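Local coordinates for protein N-acetylmuramoyl-L-alanine amidase (Peptoclostridium difficile, PDB 4RN7) that probably hydrolyses the amide bond between N-acetylmuramic acid and L-alanine in peptidoglycan, the task of the zinc-binding amidase domain that makes up this chain, at residues F7-H12 / V52-D57; D30-I35 / I81-E86; E96-N101 / A144-C149. One frame throughout, in Å; residues are numbered along the deposited sequence.

Interaction 1 of 3, residues F7-H12 / V52-D57; sequences FIDPGH and VVSRTD. With ZN (zinc ion), chain B.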
# COMPACT_ATOMS: atom_id res chain seq x y z
N PHE A 7 5.31 6.64 6.18
CA PHE A 7 6.23 6.25 5.11
C PHE A 7 5.44 5.47 4.07
O PHE A 7 4.85 4.43 4.40
CB PHE A 7 7.36 5.40 5.68
CG PHE A 7 8.46 5.08 4.70
CD1 PHE A 7 8.35 3.99 3.85
CD2 PHE A 7 9.60 5.87 4.63
CE1 PHE A 7 9.35 3.69 2.95
CE2 PHE A 7 10.61 5.57 3.73
CZ PHE A 7 10.49 4.48 2.89
N ILE A 8 5.42 5.97 2.84
CA ILE A 8 4.68 5.31 1.76
C ILE A 8 5.68 4.62 0.84
O ILE A 8 6.63 5.24 0.38
CB ILE A 8 3.87 6.32 0.93
CG1 ILE A 8 2.85 7.05 1.81
CG2 ILE A 8 3.15 5.61 -0.22
CD1 ILE A 8 1.83 6.14 2.49
N ASP A 9 5.46 3.33 0.58
CA ASP A 9 6.38 2.55 -0.24
C ASP A 9 5.68 2.01 -1.50
O ASP A 9 5.00 0.98 -1.45
CB ASP A 9 6.92 1.37 0.58
CG ASP A 9 7.78 0.44 -0.25
OD1 ASP A 9 8.70 0.93 -0.96
OD2 ASP A 9 7.54 -0.79 -0.21
N PRO A 10 5.84 2.70 -2.64
CA PRO A 10 5.24 2.17 -3.87
C PRO A 10 6.06 0.97 -4.35
O PRO A 10 7.22 1.12 -4.70
CB PRO A 10 5.37 3.34 -4.87
CG PRO A 10 5.99 4.52 -4.09
CD PRO A 10 6.62 3.93 -2.86
N GLY A 11 5.45 -0.21 -4.38
CA GLY A 11 6.19 -1.43 -4.64
C GLY A 11 6.86 -1.44 -6.00
O GLY A 11 6.37 -0.83 -6.96
N HIS A 12 7.99 -2.14 -6.07
CA HIS A 12 8.72 -2.32 -7.32
C HIS A 12 9.27 -0.99 -7.85
O HIS A 12 9.32 -0.00 -7.11
CB HIS A 12 7.84 -3.07 -8.33
CG HIS A 12 7.20 -4.30 -7.76
ND1 HIS A 12 7.87 -5.50 -7.65
CD2 HIS A 12 5.97 -4.50 -7.23
CE1 HIS A 12 7.07 -6.40 -7.11
NE2 HIS A 12 5.92 -5.82 -6.82
N VAL A 52 6.77 10.61 3.97
CA VAL A 52 8.07 10.24 3.43
C VAL A 52 7.77 9.11 2.45
O VAL A 52 6.98 8.23 2.76
CB VAL A 52 9.00 9.73 4.53
CG1 VAL A 52 10.34 9.29 3.95
CG2 VAL A 52 9.19 10.81 5.59
N VAL A 53 8.36 9.16 1.25
CA VAL A 53 8.07 8.10 0.27
C VAL A 53 9.37 7.41 -0.12
O VAL A 53 10.42 8.05 -0.16
CB VAL A 53 7.37 8.64 -1.00
CG1 VAL A 53 6.10 9.39 -0.63
CG2 VAL A 53 8.30 9.53 -1.79
N SER A 54 9.33 6.12 -0.42
CA SER A 54 10.57 5.46 -0.80
C SER A 54 11.00 5.90 -2.20
O SER A 54 12.19 5.99 -2.51
CB SER A 54 10.46 3.94 -0.71
OG SER A 54 9.44 3.47 -1.55
N ARG A 55 10.02 6.23 -3.04
CA ARG A 55 10.35 6.74 -4.36
C ARG A 55 9.23 7.62 -4.90
O ARG A 55 8.06 7.41 -4.56
CB ARG A 55 10.65 5.60 -5.32
CG ARG A 55 9.47 4.69 -5.58
CD ARG A 55 9.83 3.56 -6.55
NE ARG A 55 8.67 2.69 -6.80
CZ ARG A 55 7.96 2.70 -7.93
NH1 ARG A 55 8.28 3.55 -8.89
NH2 ARG A 55 6.93 1.86 -8.09
N THR A 56 9.62 8.59 -5.72
CA THR A 56 8.69 9.50 -6.40
C THR A 56 8.71 9.28 -7.90
O THR A 56 7.91 9.86 -8.63
CB THR A 56 9.02 10.98 -6.14
OG1 THR A 56 10.40 11.23 -6.43
CG2 THR A 56 8.76 11.36 -4.70
N ASP A 57 9.64 8.44 -8.36
CA ASP A 57 9.83 8.23 -9.79
C ASP A 57 10.12 6.77 -10.04
O ASP A 57 10.04 5.95 -9.12
CB ASP A 57 10.99 9.10 -10.31
CG ASP A 57 12.33 8.68 -9.74
ZN ZN B . 4.08 -6.37 -5.92
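Asp9 OD1 is gripped twice: Ser54 OG gives it a hydrogen bond of 2.7 Å on the lone pair anti to the other oxygen, and Arg66 adds a salt bridge, while Ser80 OG takes Asp9 OD2. The serine hydroxyl stands between its own backbone N and carbonyl carbon (chi1 60°), which turns it toward the aspartate and brings Ser54 OG to 3.1 Å from Pro10 CD.

Behind this, the ends of strands 4-10 and 49-53 pair in parallel, as the two strands of a beta-alpha-beta unit whose helix is 28-44, with Ile8 N bonded to Val52 O (2.7 Å) and Ser54 N to Ile8 O. The Phe7 ring lies obliquely against Val52 CG1 and Ser54 CB, its CD2 3.6 Å from Val52 CG1.

Past the paired strands, Arg55, extended from CG to NE, slides by the Pro10 ring in the opposite direction and delivers its guanidinium to successive carbonyls. Arg55 NE reaches Pro10 O at 3.0 Å, close to the guanidinium plane, while Arg55 NH2 reaches Gly11 O, also at 3.0 Å but more tilted; both donors stand above the planes of those carbonyls. Arg55 NH2 additionally bonds Lys29 O, and Arg55 NH1 turns back to Asp57 O at 3.0 Å. His12 O sits over one guanidinium face without a hydrogen bond to it.

His12 NE2, 2.1 Å from the zinc ion, belongs to this turn, and Asp16 bonds its ND1. The arginine thus ties down the backbone leading from strand to metal ligand, and its charge probably offsets the partial negative charge of these buried carbonyls.

Interaction 2 of 3, residues D30-I35 / I81-E86; sequences DLNLQI and IHLNAE. With ZN (zinc ion), chain B.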
# COMPACT_ATOMS: atom_id res chain seq x y z
N ASP A 30 4.27 0.95 -12.22
CA ASP A 30 3.81 2.27 -12.62
C ASP A 30 2.50 2.61 -11.94
O ASP A 30 2.26 3.74 -11.51
CB ASP A 30 3.64 2.34 -14.13
CG ASP A 30 4.95 2.29 -14.88
OD1 ASP A 30 5.95 2.86 -14.39
OD2 ASP A 30 4.97 1.66 -15.96
N LEU A 31 1.63 1.61 -11.84
CA LEU A 31 0.34 1.81 -11.20
C LEU A 31 0.50 1.99 -9.69
O LEU A 31 -0.20 2.81 -9.07
CB LEU A 31 -0.57 0.62 -11.52
CG LEU A 31 -0.80 0.49 -13.03
CD1 LEU A 31 -1.41 -0.87 -13.42
CD2 LEU A 31 -1.69 1.63 -13.50
N ASN A 32 1.43 1.26 -9.10
CA ASN A 32 1.76 1.47 -7.69
C ASN A 32 2.15 2.92 -7.41
O ASN A 32 1.72 3.50 -6.41
CB ASN A 32 2.92 0.56 -7.27
CG ASN A 32 2.52 -0.89 -7.13
OD1 ASN A 32 1.33 -1.26 -7.16
ND2 ASN A 32 3.53 -1.76 -6.99
N LEU A 33 3.00 3.48 -8.27
CA LEU A 33 3.47 4.85 -8.10
C LEU A 33 2.29 5.83 -8.23
O LEU A 33 2.21 6.79 -7.46
CB LEU A 33 4.56 5.18 -9.11
CG LEU A 33 5.26 6.52 -8.95
CD1 LEU A 33 5.92 6.56 -7.57
CD2 LEU A 33 6.30 6.71 -10.05
N GLN A 34 1.36 5.55 -9.15
CA GLN A 34 0.22 6.44 -9.35
C GLN A 34 -0.65 6.47 -8.10
O GLN A 34 -1.04 7.54 -7.63
CB GLN A 34 -0.62 6.00 -10.55
CG GLN A 34 0.06 6.22 -11.89
CD GLN A 34 -0.76 5.67 -13.05
OE1 GLN A 34 -1.91 5.27 -12.88
NE2 GLN A 34 -0.16 5.65 -14.23
N ILE A 35 -0.95 5.29 -7.58
CA ILE A 35 -1.77 5.18 -6.39
C ILE A 35 -1.06 5.81 -5.18
O ILE A 35 -1.69 6.54 -4.41
CB ILE A 35 -2.12 3.71 -6.11
CG1 ILE A 35 -3.07 3.18 -7.19
CG2 ILE A 35 -2.74 3.54 -4.73
CD1 ILE A 35 -3.26 1.67 -7.17
N ILE A 81 2.43 -0.14 -1.14
CA ILE A 81 1.34 -0.22 -2.13
C ILE A 81 1.74 -1.17 -3.25
O ILE A 81 2.73 -0.92 -3.95
CB ILE A 81 1.08 1.17 -2.73
CG1 ILE A 81 0.59 2.14 -1.64
CG2 ILE A 81 0.06 1.08 -3.86
CD1 ILE A 81 -0.75 1.72 -1.00
N HIS A 82 1.00 -2.26 -3.41
CA HIS A 82 1.29 -3.26 -4.44
C HIS A 82 -0.01 -3.64 -5.15
O HIS A 82 -1.07 -3.21 -4.73
CB HIS A 82 1.87 -4.52 -3.80
CG HIS A 82 3.33 -4.45 -3.51
ND1 HIS A 82 4.26 -5.20 -4.21
CD2 HIS A 82 4.03 -3.74 -2.60
CE1 HIS A 82 5.47 -4.95 -3.74
NE2 HIS A 82 5.36 -4.07 -2.76
N LEU A 83 0.09 -4.42 -6.23
CA LEU A 83 -1.09 -5.02 -6.85
C LEU A 83 -0.90 -6.52 -6.79
O LEU A 83 0.22 -7.04 -6.87
CB LEU A 83 -1.26 -4.59 -8.31
CG LEU A 83 -1.31 -3.08 -8.58
CD1 LEU A 83 -1.38 -2.80 -10.08
CD2 LEU A 83 -2.51 -2.48 -7.86
N ASN A 84 -2.00 -7.24 -6.64
CA ASN A 84 -1.91 -8.67 -6.51
C ASN A 84 -1.77 -9.34 -7.87
O ASN A 84 -2.02 -8.73 -8.93
CB ASN A 84 -3.14 -9.19 -5.76
CG ASN A 84 -2.80 -10.29 -4.77
OD1 ASN A 84 -1.92 -11.11 -5.03
ND2 ASN A 84 -3.49 -10.32 -3.64
N ALA A 85 -1.38 -10.61 -7.85
CA ALA A 85 -1.28 -11.38 -9.08
C ALA A 85 -1.56 -12.84 -8.78
O ALA A 85 -1.11 -13.36 -7.75
CB ALA A 85 0.11 -11.24 -9.69
N GLU A 86 -2.30 -13.50 -9.67
CA GLU A 86 -2.42 -14.95 -9.67
C GLU A 86 -1.33 -15.52 -10.56
O GLU A 86 -1.20 -15.10 -11.71
CB GLU A 86 -3.77 -15.35 -10.26
CG GLU A 86 -4.91 -15.49 -9.28
CD GLU A 86 -6.17 -15.98 -9.97
OE1 GLU A 86 -6.75 -15.20 -10.76
OE2 GLU A 86 -6.57 -17.14 -9.75
ZN ZN B . 4.08 -6.37 -5.92
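Asn32 lays its amide against the backbone of Ile81 and His82, a polar group in close packing but with no hydrogen bond across the contact. Asn32 CG is 3.2 Å from Ile81 O, and Asn32 ND2 lies 3.3 Å from the same oxygen at an angle too poor for a bond; Asn32 ND2 instead donates an N-H to Gly11 O, with a weak bond to Glu28 OE2 besides. On the other branch, Asn32 OD1 rests 3.4 Å from His82 CA and 3.5 Å from Leu83 CG. The first torsion sets CG anti to the carbonyl carbon (chi1 -73°), which swings the amide over the strand although the CB itself does not aim at it.

The apolar contacts are made by branched side chains of both segments. Leu31 and Leu83 cross at about a right angle, with Leu31 CB 3.8 Å from Leu83 CD1. One helical turn on, Ile35 meets Ile81 through their CG2 methyls, also 3.8 Å apart, while Ile35 CD1 and Leu83 CD2 make a looser touch. Ile81 and Leu83 therefore face the helix on either side of His82, which points away from it.

Metal coordination falls on that far side: His82 ND1 binds the zinc ion at 2.1 Å, with His12 and Glu28 as the other protein ligands. Glu28 OE2 also accepts a hydrogen bond from Leu83 N, coupling the metal ligand to the strand.

The axes of helix residues 30-35 and strand residues 81-84 approach to 7.7 Å, at 134° between their N-to-C directions. Leu31 and Leu83 both meet Ile161 of helix 155-161, whereas Ile35 and Ile81 pack on helix 164-185. On its two edges strand 77-84 pairs with strands 4-10 and 144-151.

Interaction 3 of 3, residues E96-N101 / A144-C149; sequences ETWYRN and AILIEC
Leu146 CD2 and Glu148 OE2 lie over one face of the Trp98 indole. The methyl makes a CH-pi contact, 4.1 Å from the centroid of the six-membered ring, while Glu148 OE2 comes within 3.1 Å of Trp98 CH2 with the carboxylate plane 69° from the ring. Rotation about CB-CG (chi2 -75°) bends Glu148 so that its carboxylate comes over the indole.

The ring is fixed by Glu96: Trp98 NE1 points at Glu96 OE2, 2.8 Å away, in an almost perfectly straight bond lying in the ring plane. Arg127 salt-bridges the other oxygen of Glu96.

Behind the side chains the antiparallel backbones bond at Trp98 N to Leu146 O (2.7 Å), Leu146 N to Trp98 O and Glu148 N to Glu96 O. On the sheet face of Thr97, its CG2 packs on Ile145 CB and its hydroxyl bonds Gln115. Where the strands part, a water links Arg100 N (2.9 Å) to Ala144 O (2.6 Å).

The nearest atom of the Glu148 side chain is about 5 Å from the zinc ion. The pair 144-151/95-99 is the antiparallel junction of a mixed six-stranded sheet flanked by helices, where four parallel strands meet two that run the other way, as in the Amidase_3 family of zinc amidases.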
# COMPACT_ATOMS: atom_id res chain seq x y z
N GLU A 96 -6.64 -7.12 -0.30
CA GLU A 96 -6.29 -7.68 1.00
C GLU A 96 -5.13 -6.87 1.53
O GLU A 96 -4.40 -6.24 0.77
CB GLU A 96 -5.87 -9.15 0.88
CG GLU A 96 -4.75 -9.42 -0.12
CD GLU A 96 -4.50 -10.90 -0.31
OE1 GLU A 96 -5.47 -11.64 -0.54
OE2 GLU A 96 -3.33 -11.33 -0.24
N THR A 97 -4.95 -6.88 2.85
CA THR A 97 -3.86 -6.11 3.45
C THR A 97 -2.99 -7.03 4.30
O THR A 97 -3.50 -7.79 5.12
CB THR A 97 -4.44 -5.00 4.33
OG1 THR A 97 -5.21 -4.11 3.52
CG2 THR A 97 -3.31 -4.22 5.02
N TRP A 98 -1.68 -6.98 4.08
CA TRP A 98 -0.73 -7.84 4.78
C TRP A 98 -0.10 -7.11 5.96
O TRP A 98 0.04 -5.89 5.94
CB TRP A 98 0.41 -8.23 3.85
CG TRP A 98 0.03 -9.01 2.62
CD1 TRP A 98 -1.21 -9.46 2.28
CD2 TRP A 98 0.92 -9.42 1.58
NE1 TRP A 98 -1.14 -10.14 1.07
CE2 TRP A 98 0.16 -10.12 0.63
CE3 TRP A 98 2.30 -9.26 1.36
CZ2 TRP A 98 0.73 -10.66 -0.53
CZ3 TRP A 98 2.86 -9.80 0.21
CH2 TRP A 98 2.08 -10.50 -0.72
N TYR A 99 0.30 -7.89 6.97
CA TYR A 99 1.12 -7.40 8.07
C TYR A 99 2.12 -8.50 8.45
O TYR A 99 1.90 -9.66 8.11
CB TYR A 99 0.26 -7.00 9.27
CG TYR A 99 -0.57 -8.12 9.85
CD1 TYR A 99 -1.78 -8.47 9.28
CD2 TYR A 99 -0.14 -8.82 10.97
CE1 TYR A 99 -2.55 -9.50 9.81
CE2 TYR A 99 -0.90 -9.84 11.51
CZ TYR A 99 -2.10 -10.18 10.92
OH TYR A 99 -2.86 -11.20 11.46
N ARG A 100 3.20 -8.14 9.14
CA ARG A 100 4.26 -9.11 9.44
C ARG A 100 3.78 -10.24 10.34
O ARG A 100 2.88 -10.04 11.16
CB ARG A 100 5.50 -8.43 10.06
CG ARG A 100 5.43 -8.23 11.57
CD ARG A 100 6.72 -7.62 12.13
NE ARG A 100 7.04 -6.35 11.48
CZ ARG A 100 6.59 -5.17 11.89
NH1 ARG A 100 6.90 -4.07 11.22
NH2 ARG A 100 5.80 -5.09 12.96
N ASN A 101 4.39 -11.42 10.18
CA ASN A 101 4.04 -12.58 10.99
C ASN A 101 3.96 -12.29 12.49
O ASN A 101 4.89 -11.71 13.06
CB ASN A 101 5.06 -13.71 10.77
CG ASN A 101 4.93 -14.37 9.41
OD1 ASN A 101 3.96 -14.15 8.68
ND2 ASN A 101 5.91 -15.20 9.07
N ALA A 144 3.47 -1.66 10.22
CA ALA A 144 3.69 -1.70 8.78
C ALA A 144 2.67 -2.62 8.10
O ALA A 144 2.42 -3.74 8.57
CB ALA A 144 5.10 -2.20 8.48
N ILE A 145 2.10 -2.15 6.99
CA ILE A 145 1.17 -2.95 6.21
C ILE A 145 1.53 -2.87 4.73
O ILE A 145 2.23 -1.94 4.30
CB ILE A 145 -0.31 -2.52 6.40
CG1 ILE A 145 -0.52 -1.06 5.93
CG2 ILE A 145 -0.73 -2.71 7.86
CD1 ILE A 145 -1.99 -0.62 5.93
N LEU A 146 1.07 -3.86 3.96
CA LEU A 146 1.23 -3.84 2.51
C LEU A 146 -0.16 -4.09 1.97
O LEU A 146 -0.78 -5.09 2.30
CB LEU A 146 2.21 -4.92 2.03
CG LEU A 146 2.46 -5.04 0.52
CD1 LEU A 146 3.86 -5.57 0.25
CD2 LEU A 146 1.42 -5.93 -0.19
N ILE A 147 -0.65 -3.16 1.15
CA ILE A 147 -1.97 -3.31 0.58
C ILE A 147 -1.86 -3.83 -0.84
O ILE A 147 -1.21 -3.20 -1.67
CB ILE A 147 -2.73 -1.98 0.55
CG1 ILE A 147 -2.65 -1.29 1.92
CG2 ILE A 147 -4.21 -2.22 0.20
CD1 ILE A 147 -3.12 0.16 1.91
N GLU A 148 -2.52 -4.97 -1.11
CA GLU A 148 -2.58 -5.54 -2.46
C GLU A 148 -3.85 -5.00 -3.10
O GLU A 148 -4.95 -5.49 -2.84
CB GLU A 148 -2.61 -7.07 -2.43
CG GLU A 148 -1.31 -7.73 -1.89
CD GLU A 148 -0.17 -7.70 -2.89
OE1 GLU A 148 -0.29 -7.01 -3.92
OE2 GLU A 148 0.86 -8.36 -2.66
N CYS A 149 -3.69 -3.99 -3.96
CA CYS A 149 -4.81 -3.14 -4.36
C CYS A 149 -5.63 -3.67 -5.53
O CYS A 149 -6.10 -2.89 -6.37
CB CYS A 149 -4.32 -1.73 -4.69
SG CYS A 149 -3.62 -0.86 -3.25
O HOH W 1 3.87 -5.46 9.93

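In the fold
All three contacts reach one sheet; interactions 1 and 3 pair strands within it, and interaction 2 lays a helix on it. Interactions 1 and 2 meet along the edge shared by strands 4-10 and 77-84, where Asp9 O to Ile81 N and Gly11 N to Ile81 O each span 2.8 Å, and each supplies a histidine to the zinc ion: His12 NE2 and His82 ND1 are 3.2 Å apart. Glu28, opening the helix of interaction 2, is the third protein ligand. Interaction 3 joins interaction 2 through His82 O and Cys149 N (2.8 Å), bringing Glu148 to the metal site. Interactions 1 and 3 do not touch, their nearest atoms being about 6 Å apart.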